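Local coordinates for response regulator (Caulobacter vibrioides, PDB 3N0R), which is a stress response regulator that probably acts as an anti-anti-sigma factor, joining a sigma-factor-like region to a two-component receiver domain, at residues 206-211 with 272-277; 174-179 with 265-270; 220-225 with 234-239; 31-36 with 241-246. The protein carries 1 engineered substitution. All blocks are in the same frame, centred on the assembly; numbering follows the deposited sequence. Where two conformers were deposited one is given.

Overall arrangement
Following the chain from its N terminus, helix 31-42 of the sigma-like region opens contact 4, whose partner, the loop 241-246 with its 3-10 turn, arrives about two hundred residues later in the receiver. Helix 170-182 then opens contact 2 and strand 208-212 opens contact 1. Contact 3 is the short one: it opens at 220-225 and closes at 234-239, before any of the other three is completed. The other three close in the order in which they opened, 4, 2, 1, at 241-246, 265-270 and 272-277, so each pair crosses. Contacts 1 and 2 share helix 264-277, contacts 1 and 3 use neighbouring strands of the receiver sheet, and contact 4 joins sigma-like region to receiver.

Contact 1: residues 206-211 with 272-277; sequences PGLVLA and GQALFF
L208 meets A274 and L275 where strand 208-212 packs against helix 264-277, and every touching residue is buried. The contact is almost wholly apolar. The CD1 methyl of L208 lies 4.1 Å from the CB of A274, whose CB points toward the strand. With chi1 at 174°, L208 holds CG opposite its backbone N, and this extends the branch from the strand to the helix. L275 works differently: its first bond does not aim at the strand, but the end of its side chain comes nearer. Its CD2 methyl comes to 4.3 Å from L208 CB, flanking the root of the leucine while A274 meets its end.

The other kind of contact involves the backbone. The carbonyl oxygen of G207 lies 4.1 Å from the same L275 CD2, a van der Waals approach to the chain just before the strand begins. No hydrogen bond links the two segments; polar pairing of this strand runs within the sheet, to L164 on one flank and to P235 and I237 on the other. I237 also joins the apolar layer, touching both L208 and A274, whereas V209 packs against L229 of helix 226-231. Such a helix laid over a parallel central sheet is typical of the alpha/beta fold of response regulator receivers, with 264-277 as the closing helix.

Contact 2: residues 174-179 with 265-270; sequences ADIEAL and ETVKAA
Two helices on one face of the receiver sheet, the first and the last of that domain's fold, meet here: V267 of helix 264-277 meets I176 and L179 of helix 170-182. The tip of the isoleucine, I176 CD1, reaches both valine methyls, with V267 CG1 at 3.8 Å and V267 CG2 at 4.1 Å. I176 was modelled in two conformers, so this half of the contact holds for one of them. In that conformer chi1 is -165°, which sets CG1 opposite the backbone N and carries CD1 across to the valine, although the CB itself does not face the other helix. CG2 of V267 also meets the leucine, 3.9 Å from L179 CD1. L179 and V267 approach at about a right angle: the leucine comes across the valine and its CD1 touches CG2. L179 needs no such detour because its CB already faces the partner helix.

F262 touches both I176 and L179, while I258 of strand 257-259 lies against I176 from the sheet. On the far side of helix 264-277, A269 packs on F120, L121 and L125 of helix 115-125, in the sigma-like region. The same helix thus has the receiver on one flank and the sigma-like region on another, and its seam with helix 170-182 is the pairing of first and last helices typical of a receiver fold.

Contact 3: residues 220-225 with 234-239; sequences SGIDAV and VPVIFI
V236, the first strand residue of 234-239, meets I222 tip to tip. Its CG1 methyl lies 3.8 Å from I222 CD1, and CG2 stands only slightly farther from that same carbon at 4.0 Å, so the end of the isoleucine rests against both valine branches. I222 reaches this far because its chi1 of -156° puts CG1 opposite the backbone N and sends the longer arm toward the strand. Its other branch, CG2, is then lodged between the backbone N and the carbonyl carbon, from where it serves the next partner.

The neighbouring I237 is paired through its backbone with V209 and A211 of strand 208-212 and turns its side chain to the opposite face of the sheet. Strands 208-212 and 236-240 are parallel neighbours, and the chain between them passes through I222 and then helix 226-231: a beta-alpha-beta crossover, with I222 held in the type I turn from S220 to D223, shortly before the helix. L229 of that helix touches both I222 and V236.

F238 returns to the side of V236. Its ring is approached in plane, at the edge, by I222 CG2, which lies 3.9 Å from F238 CE1. Meanwhile V236 CG1 sits over one face of the ring, 3.6 Å above its plane and off toward the rim, so edge and face are met by different residues; P254 also touches F238.

Contact 4: residues 31-36 with 241-246; sequences LPYIRR and AFPERL
P32 comes first along the helix: its CB lies 4.2 Å from E244 CB, a plain apolar touch between a pyrrolidine ring and the root of an acidic side chain. Y33 follows and does most of the work on this side. Its ring edge meets the proline of the loop, with CE1 of Y33 at 4.2 Å from P243 CG, and that carbon stands near the plane of the ring. The phenol end carries on past P243 to lie alongside E244, the two side chains pointing the same way with ring and carboxylate planes 53° apart. Here Y33 OH is 3.4 Å from E244 OE1, and the same hydroxyl oxygen is 3.9 Å from E244 CB. In E244, chi1 of 63° places CG between the backbone N and the carbonyl carbon, and with the bend at chi2 (-82°) this leaves the carboxylate beside the phenol.

One turn on, R36 folds its guanidinium against Y33, whose CD1 lies over one face of the group, 3.3 Å above the plane and off toward the rim. The arginine is tied by a salt bridge to E126, which also touches Y33.

P243 and E244 belong to a 3-10 turn between strands 236-240 and 257-259, and P243 rests on L257 and T259 of the latter. Helix 31-42 lies against this turn and, through I34, against helices 45-60 and 72-84 of the sigma-like region.

Contact 1: residues 206-211 with 272-277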
# COMPACT_ATOMS: atom_id res chain seq x y z
N PRO A 206 -3.63 -4.80 -20.59
CA PRO A 206 -3.14 -3.59 -19.94
C PRO A 206 -1.87 -3.86 -19.13
O PRO A 206 -1.53 -5.02 -18.89
CB PRO A 206 -4.29 -3.22 -19.00
CG PRO A 206 -4.90 -4.52 -18.66
CD PRO A 206 -4.77 -5.40 -19.87
N GLY A 207 -1.20 -2.79 -18.69
CA GLY A 207 -0.08 -2.91 -17.78
C GLY A 207 -0.47 -2.76 -16.33
O GLY A 207 0.34 -2.98 -15.43
N LEU A 208 -1.71 -2.37 -16.08
CA LEU A 208 -2.20 -2.14 -14.73
C LEU A 208 -3.72 -2.13 -14.77
O LEU A 208 -4.30 -1.60 -15.71
CB LEU A 208 -1.70 -0.78 -14.20
CG LEU A 208 -2.23 -0.31 -12.84
CD1 LEU A 208 -1.75 -1.22 -11.71
CD2 LEU A 208 -1.79 1.13 -12.59
N VAL A 209 -4.35 -2.70 -13.75
CA VAL A 209 -5.81 -2.66 -13.64
C VAL A 209 -6.19 -2.10 -12.28
O VAL A 209 -5.60 -2.48 -11.26
CB VAL A 209 -6.41 -4.08 -13.79
CG1 VAL A 209 -7.92 -4.04 -13.65
CG2 VAL A 209 -6.01 -4.68 -15.13
N LEU A 210 -7.16 -1.18 -12.28
CA LEU A 210 -7.79 -0.73 -11.04
C LEU A 210 -9.22 -1.22 -11.08
O LEU A 210 -9.97 -0.89 -11.99
CB LEU A 210 -7.76 0.79 -10.93
CG LEU A 210 -6.40 1.47 -10.75
CD1 LEU A 210 -6.41 2.49 -9.62
CD2 LEU A 210 -5.27 0.46 -10.57
N ALA A 211 -9.60 -2.04 -10.11
CA ALA A 211 -10.88 -2.75 -10.16
C ALA A 211 -11.66 -2.62 -8.86
O ALA A 211 -11.14 -2.87 -7.77
CB ALA A 211 -10.65 -4.22 -10.44
N GLY A 272 2.18 3.81 -7.68
CA GLY A 272 3.63 3.80 -7.62
C GLY A 272 4.20 2.48 -7.15
O GLY A 272 5.20 2.00 -7.69
N GLN A 273 3.59 1.89 -6.12
CA GLN A 273 4.06 0.59 -5.62
C GLN A 273 3.73 -0.55 -6.56
O GLN A 273 4.58 -1.42 -6.80
CB GLN A 273 3.50 0.30 -4.23
CG GLN A 273 4.04 1.26 -3.17
CD GLN A 273 5.55 1.26 -3.12
OE1 GLN A 273 6.19 2.14 -3.69
NE2 GLN A 273 6.12 0.25 -2.47
N ALA A 274 2.51 -0.58 -7.09
CA ALA A 274 2.13 -1.64 -8.02
C ALA A 274 3.08 -1.71 -9.21
O ALA A 274 3.50 -2.79 -9.61
CB ALA A 274 0.71 -1.44 -8.48
N LEU A 275 3.42 -0.55 -9.77
CA LEU A 275 4.30 -0.51 -10.93
C LEU A 275 5.77 -0.70 -10.56
O LEU A 275 6.56 -1.12 -11.41
CB LEU A 275 4.10 0.77 -11.74
CG LEU A 275 2.71 0.92 -12.34
CD1 LEU A 275 2.60 2.25 -13.06
CD2 LEU A 275 2.43 -0.24 -13.29
N PHE A 276 6.14 -0.39 -9.32
CA PHE A 276 7.48 -0.69 -8.84
C PHE A 276 7.69 -2.20 -8.78
O PHE A 276 8.72 -2.71 -9.24
CB PHE A 276 7.72 -0.06 -7.46
CG PHE A 276 9.00 -0.48 -6.80
CD1 PHE A 276 10.23 -0.03 -7.27
CD2 PHE A 276 8.98 -1.31 -5.70
CE1 PHE A 276 11.40 -0.41 -6.66
CE2 PHE A 276 10.15 -1.70 -5.08
CZ PHE A 276 11.37 -1.24 -5.56
N PHE A 277 6.72 -2.92 -8.23
CA PHE A 277 6.82 -4.37 -8.08
C PHE A 277 6.53 -5.13 -9.37
O PHE A 277 7.04 -6.24 -9.55
CB PHE A 277 5.94 -4.86 -6.93
CG PHE A 277 6.51 -4.57 -5.58
CD1 PHE A 277 7.62 -5.26 -5.14
CD2 PHE A 277 5.97 -3.58 -4.77
CE1 PHE A 277 8.19 -4.99 -3.91
CE2 PHE A 277 6.54 -3.30 -3.53
CZ PHE A 277 7.65 -4.00 -3.10

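Contact 2: residues 174-179 with 265-270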
# COMPACT_ATOMS: atom_id res chain seq x y z
N ALA A 174 -14.92 8.27 -13.32
CA ALA A 174 -14.35 9.48 -13.90
C ALA A 174 -13.25 10.06 -13.02
O ALA A 174 -12.24 10.55 -13.54
CB ALA A 174 -15.44 10.51 -14.14
N ASP A 175 -13.44 10.01 -11.70
CA ASP A 175 -12.44 10.52 -10.77
C ASP A 175 -11.14 9.74 -10.91
O ASP A 175 -10.05 10.32 -10.94
CB ASP A 175 -12.89 10.36 -9.31
CG ASP A 175 -13.94 11.35 -8.88
OD1 ASP A 175 -14.18 12.37 -9.57
OD2 ASP A 175 -14.52 11.12 -7.79
N ILE A 176 -11.23 8.41 -10.95
CA ILE A 176 -10.02 7.62 -11.02
C ILE A 176 -9.34 7.76 -12.39
O ILE A 176 -8.11 7.80 -12.46
CB ILE A 176 -10.21 6.15 -10.55
CG1 ILE A 176 -8.86 5.47 -10.30
CG2 ILE A 176 -11.01 5.36 -11.55
CD1 ILE A 176 -8.05 6.10 -9.18
N GLU A 177 -10.12 7.87 -13.46
CA GLU A 177 -9.52 8.14 -14.77
C GLU A 177 -8.71 9.44 -14.74
O GLU A 177 -7.61 9.51 -15.28
CB GLU A 177 -10.59 8.22 -15.87
CG GLU A 177 -10.03 8.56 -17.26
CD GLU A 177 -9.93 10.06 -17.52
OE1 GLU A 177 -10.57 10.86 -16.79
OE2 GLU A 177 -9.19 10.46 -18.45
N ALA A 178 -9.26 10.46 -14.09
CA ALA A 178 -8.59 11.75 -14.03
C ALA A 178 -7.27 11.63 -13.27
O ALA A 178 -6.24 12.16 -13.71
CB ALA A 178 -9.48 12.79 -13.38
N LEU A 179 -7.29 10.92 -12.15
CA LEU A 179 -6.09 10.76 -11.35
C LEU A 179 -5.03 9.96 -12.11
O LEU A 179 -3.85 10.30 -12.11
CB LEU A 179 -6.42 10.11 -10.00
CG LEU A 179 -7.26 11.00 -9.08
CD1 LEU A 179 -7.66 10.24 -7.83
CD2 LEU A 179 -6.50 12.26 -8.71
N GLU A 265 -3.12 11.63 -3.25
CA GLU A 265 -1.79 11.13 -2.92
C GLU A 265 -1.79 9.64 -2.64
O GLU A 265 -0.79 8.97 -2.89
CB GLU A 265 -1.17 11.91 -1.76
CG GLU A 265 -0.70 13.31 -2.13
CD GLU A 265 0.55 13.29 -3.01
OE1 GLU A 265 1.65 13.04 -2.48
OE2 GLU A 265 0.43 13.54 -4.24
N THR A 266 -2.90 9.10 -2.14
CA THR A 266 -2.98 7.67 -1.87
C THR A 266 -3.02 6.87 -3.17
O THR A 266 -2.51 5.76 -3.23
CB THR A 266 -4.19 7.28 -1.00
OG1 THR A 266 -5.41 7.42 -1.75
CG2 THR A 266 -4.23 8.12 0.27
N VAL A 267 -3.62 7.44 -4.21
CA VAL A 267 -3.66 6.80 -5.51
C VAL A 267 -2.27 6.80 -6.15
O VAL A 267 -1.83 5.79 -6.71
CB VAL A 267 -4.69 7.48 -6.41
CG1 VAL A 267 -4.64 6.90 -7.82
CG2 VAL A 267 -6.08 7.32 -5.81
N LYS A 268 -1.58 7.94 -6.08
CA LYS A 268 -0.20 8.01 -6.56
C LYS A 268 0.65 6.94 -5.87
O LYS A 268 1.44 6.26 -6.51
CB LYS A 268 0.42 9.39 -6.32
CG LYS A 268 1.93 9.41 -6.60
CD LYS A 268 2.55 10.80 -6.43
CE LYS A 268 2.25 11.70 -7.61
NZ LYS A 268 3.35 12.68 -7.86
N ALA A 269 0.48 6.82 -4.56
CA ALA A 269 1.28 5.86 -3.80
C ALA A 269 0.97 4.42 -4.19
O ALA A 269 1.89 3.62 -4.38
CB ALA A 269 1.10 6.06 -2.29
N ALA A 270 -0.31 4.07 -4.29
CA ALA A 270 -0.69 2.70 -4.62
C ALA A 270 -0.24 2.32 -6.02
O ALA A 270 0.32 1.25 -6.24
CB ALA A 270 -2.19 2.50 -4.45

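Contact 3: residues 220-225 with 234-239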
# COMPACT_ATOMS: atom_id res chain seq x y z
N SER A 220 -17.39 -9.28 -8.25
CA SER A 220 -16.07 -8.66 -8.26
C SER A 220 -15.70 -8.34 -9.70
O SER A 220 -15.72 -9.22 -10.56
CB SER A 220 -15.05 -9.63 -7.65
OG SER A 220 -13.78 -9.01 -7.51
N GLY A 221 -15.37 -7.08 -9.97
CA GLY A 221 -15.10 -6.62 -11.32
C GLY A 221 -13.99 -7.37 -12.02
O GLY A 221 -13.99 -7.47 -13.25
N ILE A 222 -13.05 -7.91 -11.26
CA ILE A 222 -11.87 -8.54 -11.82
C ILE A 222 -12.10 -9.98 -12.28
O ILE A 222 -11.28 -10.55 -13.00
CB ILE A 222 -10.71 -8.52 -10.79
CG1 ILE A 222 -9.34 -8.59 -11.49
CG2 ILE A 222 -10.89 -9.62 -9.75
CD1 ILE A 222 -9.00 -7.35 -12.28
N ASP A 223 -13.23 -10.57 -11.88
CA ASP A 223 -13.39 -12.02 -11.97
C ASP A 223 -13.16 -12.65 -13.35
O ASP A 223 -12.56 -13.72 -13.44
CB ASP A 223 -14.76 -12.47 -11.43
CG ASP A 223 -14.76 -12.61 -9.92
OD1 ASP A 223 -13.67 -12.54 -9.31
OD2 ASP A 223 -15.86 -12.82 -9.34
N ALA A 224 -13.64 -12.01 -14.41
CA ALA A 224 -13.55 -12.61 -15.73
C ALA A 224 -12.20 -12.37 -16.40
O ALA A 224 -11.93 -12.93 -17.46
CB ALA A 224 -14.69 -12.12 -16.63
N VAL A 225 -11.36 -11.53 -15.79
CA VAL A 225 -10.05 -11.26 -16.38
C VAL A 225 -8.89 -11.67 -15.47
O VAL A 225 -7.72 -11.59 -15.86
CB VAL A 225 -9.91 -9.77 -16.80
CG1 VAL A 225 -10.89 -9.44 -17.92
CG2 VAL A 225 -10.09 -8.84 -15.60
N VAL A 234 0.11 -8.97 -14.57
CA VAL A 234 -0.38 -7.60 -14.57
C VAL A 234 -0.85 -7.25 -13.16
O VAL A 234 -1.70 -7.95 -12.60
CB VAL A 234 -1.54 -7.42 -15.56
CG1 VAL A 234 -2.09 -6.01 -15.48
CG2 VAL A 234 -1.08 -7.75 -16.98
N PRO A 235 -0.31 -6.17 -12.59
CA PRO A 235 -0.73 -5.80 -11.24
C PRO A 235 -2.17 -5.28 -11.20
O PRO A 235 -2.62 -4.62 -12.13
CB PRO A 235 0.25 -4.68 -10.85
CG PRO A 235 0.68 -4.10 -12.15
CD PRO A 235 0.69 -5.24 -13.13
N VAL A 236 -2.87 -5.61 -10.11
CA VAL A 236 -4.23 -5.16 -9.88
C VAL A 236 -4.31 -4.42 -8.56
O VAL A 236 -3.80 -4.89 -7.54
CB VAL A 236 -5.23 -6.34 -9.87
CG1 VAL A 236 -6.67 -5.83 -9.66
CG2 VAL A 236 -5.12 -7.15 -11.16
N ILE A 237 -4.92 -3.24 -8.60
CA ILE A 237 -5.21 -2.47 -7.40
C ILE A 237 -6.72 -2.49 -7.21
O ILE A 237 -7.48 -2.17 -8.13
CB ILE A 237 -4.74 -1.02 -7.55
CG1 ILE A 237 -3.24 -0.98 -7.87
CG2 ILE A 237 -5.08 -0.23 -6.30
CD1 ILE A 237 -2.72 0.41 -8.18
N PHE A 238 -7.17 -2.87 -6.02
CA PHE A 238 -8.60 -2.94 -5.74
C PHE A 238 -9.13 -1.65 -5.14
O PHE A 238 -8.48 -1.02 -4.31
CB PHE A 238 -8.92 -4.16 -4.89
CG PHE A 238 -8.72 -5.44 -5.63
CD1 PHE A 238 -9.73 -5.96 -6.42
CD2 PHE A 238 -7.50 -6.10 -5.58
CE1 PHE A 238 -9.54 -7.14 -7.13
CE2 PHE A 238 -7.31 -7.28 -6.29
CZ PHE A 238 -8.33 -7.80 -7.05
N ILE A 239 -10.32 -1.28 -5.59
CA ILE A 239 -11.00 -0.08 -5.14
C ILE A 239 -12.16 -0.47 -4.23
O ILE A 239 -12.96 -1.33 -4.59
CB ILE A 239 -11.58 0.69 -6.35
CG1 ILE A 239 -10.48 1.17 -7.30
CG2 ILE A 239 -12.45 1.85 -5.88
CD1 ILE A 239 -11.02 1.56 -8.68

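Contact 4: residues 31-36 with 241-246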
# COMPACT_ATOMS: atom_id res chain seq x y z
N LEU A 31 -4.65 -1.43 13.28
CA LEU A 31 -4.07 -2.64 12.70
C LEU A 31 -4.39 -2.87 11.22
O LEU A 31 -3.49 -3.18 10.46
CB LEU A 31 -4.40 -3.88 13.54
CG LEU A 31 -3.67 -3.92 14.89
CD1 LEU A 31 -4.31 -4.95 15.81
CD2 LEU A 31 -2.17 -4.16 14.76
N PRO A 32 -5.65 -2.67 10.79
CA PRO A 32 -5.89 -2.90 9.36
C PRO A 32 -5.02 -2.00 8.48
O PRO A 32 -4.51 -2.43 7.44
CB PRO A 32 -7.38 -2.57 9.19
CG PRO A 32 -7.97 -2.84 10.56
CD PRO A 32 -6.90 -2.42 11.53
N TYR A 33 -4.84 -0.75 8.90
CA TYR A 33 -4.12 0.20 8.06
C TYR A 33 -2.61 -0.01 8.05
O TYR A 33 -1.96 0.21 7.02
CB TYR A 33 -4.55 1.63 8.38
CG TYR A 33 -6.04 1.73 8.25
CD1 TYR A 33 -6.64 1.71 7.00
CD2 TYR A 33 -6.86 1.75 9.37
CE1 TYR A 33 -8.02 1.78 6.87
CE2 TYR A 33 -8.23 1.81 9.26
CZ TYR A 33 -8.81 1.82 8.00
OH TYR A 33 -10.18 1.87 7.87
N ILE A 34 -2.05 -0.48 9.16
CA ILE A 34 -0.64 -0.85 9.11
C ILE A 34 -0.43 -2.10 8.26
O ILE A 34 0.60 -2.23 7.62
CB ILE A 34 0.04 -0.92 10.50
CG1 ILE A 34 1.56 -0.93 10.32
CG2 ILE A 34 -0.45 -2.12 11.31
CD1 ILE A 34 2.33 -0.73 11.60
N ARG A 35 -1.43 -3.00 8.18
CA ARG A 35 -1.36 -4.07 7.19
C ARG A 35 -1.33 -3.50 5.77
O ARG A 35 -0.55 -3.96 4.94
CB ARG A 35 -2.49 -5.09 7.34
CG ARG A 35 -2.45 -5.87 8.65
CD ARG A 35 -3.52 -6.97 8.71
NE ARG A 35 -3.58 -7.51 10.07
CZ ARG A 35 -4.50 -7.22 10.98
NH1 ARG A 35 -5.55 -6.46 10.68
NH2 ARG A 35 -4.38 -7.71 12.21
N ARG A 36 -2.15 -2.49 5.49
CA ARG A 36 -2.13 -1.86 4.18
C ARG A 36 -0.73 -1.33 3.85
O ARG A 36 -0.18 -1.56 2.76
CB ARG A 36 -3.16 -0.73 4.09
CG ARG A 36 -3.12 0.03 2.77
CD ARG A 36 -4.15 1.12 2.73
NE ARG A 36 -3.91 2.11 3.78
CZ ARG A 36 -4.83 2.96 4.22
NH1 ARG A 36 -6.05 2.92 3.71
NH2 ARG A 36 -4.53 3.82 5.18
N ALA A 241 -14.90 1.14 -0.77
CA ALA A 241 -15.27 2.14 0.22
C ALA A 241 -14.92 1.69 1.65
O ALA A 241 -14.92 2.51 2.57
CB ALA A 241 -16.75 2.48 0.12
N PHE A 242 -14.63 0.40 1.82
CA PHE A 242 -14.43 -0.19 3.15
C PHE A 242 -13.19 -1.08 3.16
O PHE A 242 -13.27 -2.30 3.27
CB PHE A 242 -15.68 -0.95 3.59
CG PHE A 242 -16.90 -0.08 3.58
CD1 PHE A 242 -17.12 0.82 4.61
CD2 PHE A 242 -17.80 -0.13 2.53
CE1 PHE A 242 -18.23 1.64 4.60
CE2 PHE A 242 -18.92 0.69 2.53
CZ PHE A 242 -19.12 1.58 3.56
N PRO A 243 -12.02 -0.44 3.05
CA PRO A 243 -10.76 -1.18 2.93
C PRO A 243 -10.49 -2.10 4.12
O PRO A 243 -9.89 -3.16 3.97
CB PRO A 243 -9.70 -0.07 2.83
CG PRO A 243 -10.35 1.14 3.43
CD PRO A 243 -11.81 1.02 3.09
N GLU A 244 -10.96 -1.71 5.30
CA GLU A 244 -10.71 -2.50 6.49
C GLU A 244 -11.21 -3.95 6.35
O GLU A 244 -10.63 -4.86 6.93
CB GLU A 244 -11.30 -1.82 7.73
CG GLU A 244 -12.82 -1.65 7.70
CD GLU A 244 -13.34 -0.44 6.90
OE1 GLU A 244 -12.59 0.20 6.14
OE2 GLU A 244 -14.53 -0.12 7.07
N ARG A 245 -12.27 -4.17 5.56
CA ARG A 245 -12.82 -5.51 5.37
C ARG A 245 -11.89 -6.44 4.62
O ARG A 245 -12.04 -7.66 4.69
CB ARG A 245 -14.13 -5.45 4.61
CG ARG A 245 -15.18 -4.67 5.33
CD ARG A 245 -16.44 -4.60 4.54
NE ARG A 245 -17.39 -3.72 5.19
CZ ARG A 245 -18.64 -3.56 4.79
NH1 ARG A 245 -19.09 -4.22 3.74
NH2 ARG A 245 -19.42 -2.73 5.46
N LEU A 246 -10.94 -5.85 3.89
CA LEU A 246 -9.96 -6.59 3.11
C LEU A 246 -8.57 -6.53 3.73
O LEU A 246 -7.58 -6.86 3.08
CB LEU A 246 -9.90 -6.02 1.69
CG LEU A 246 -11.21 -6.04 0.91
CD1 LEU A 246 -11.11 -5.23 -0.37
CD2 LEU A 246 -11.58 -7.48 0.63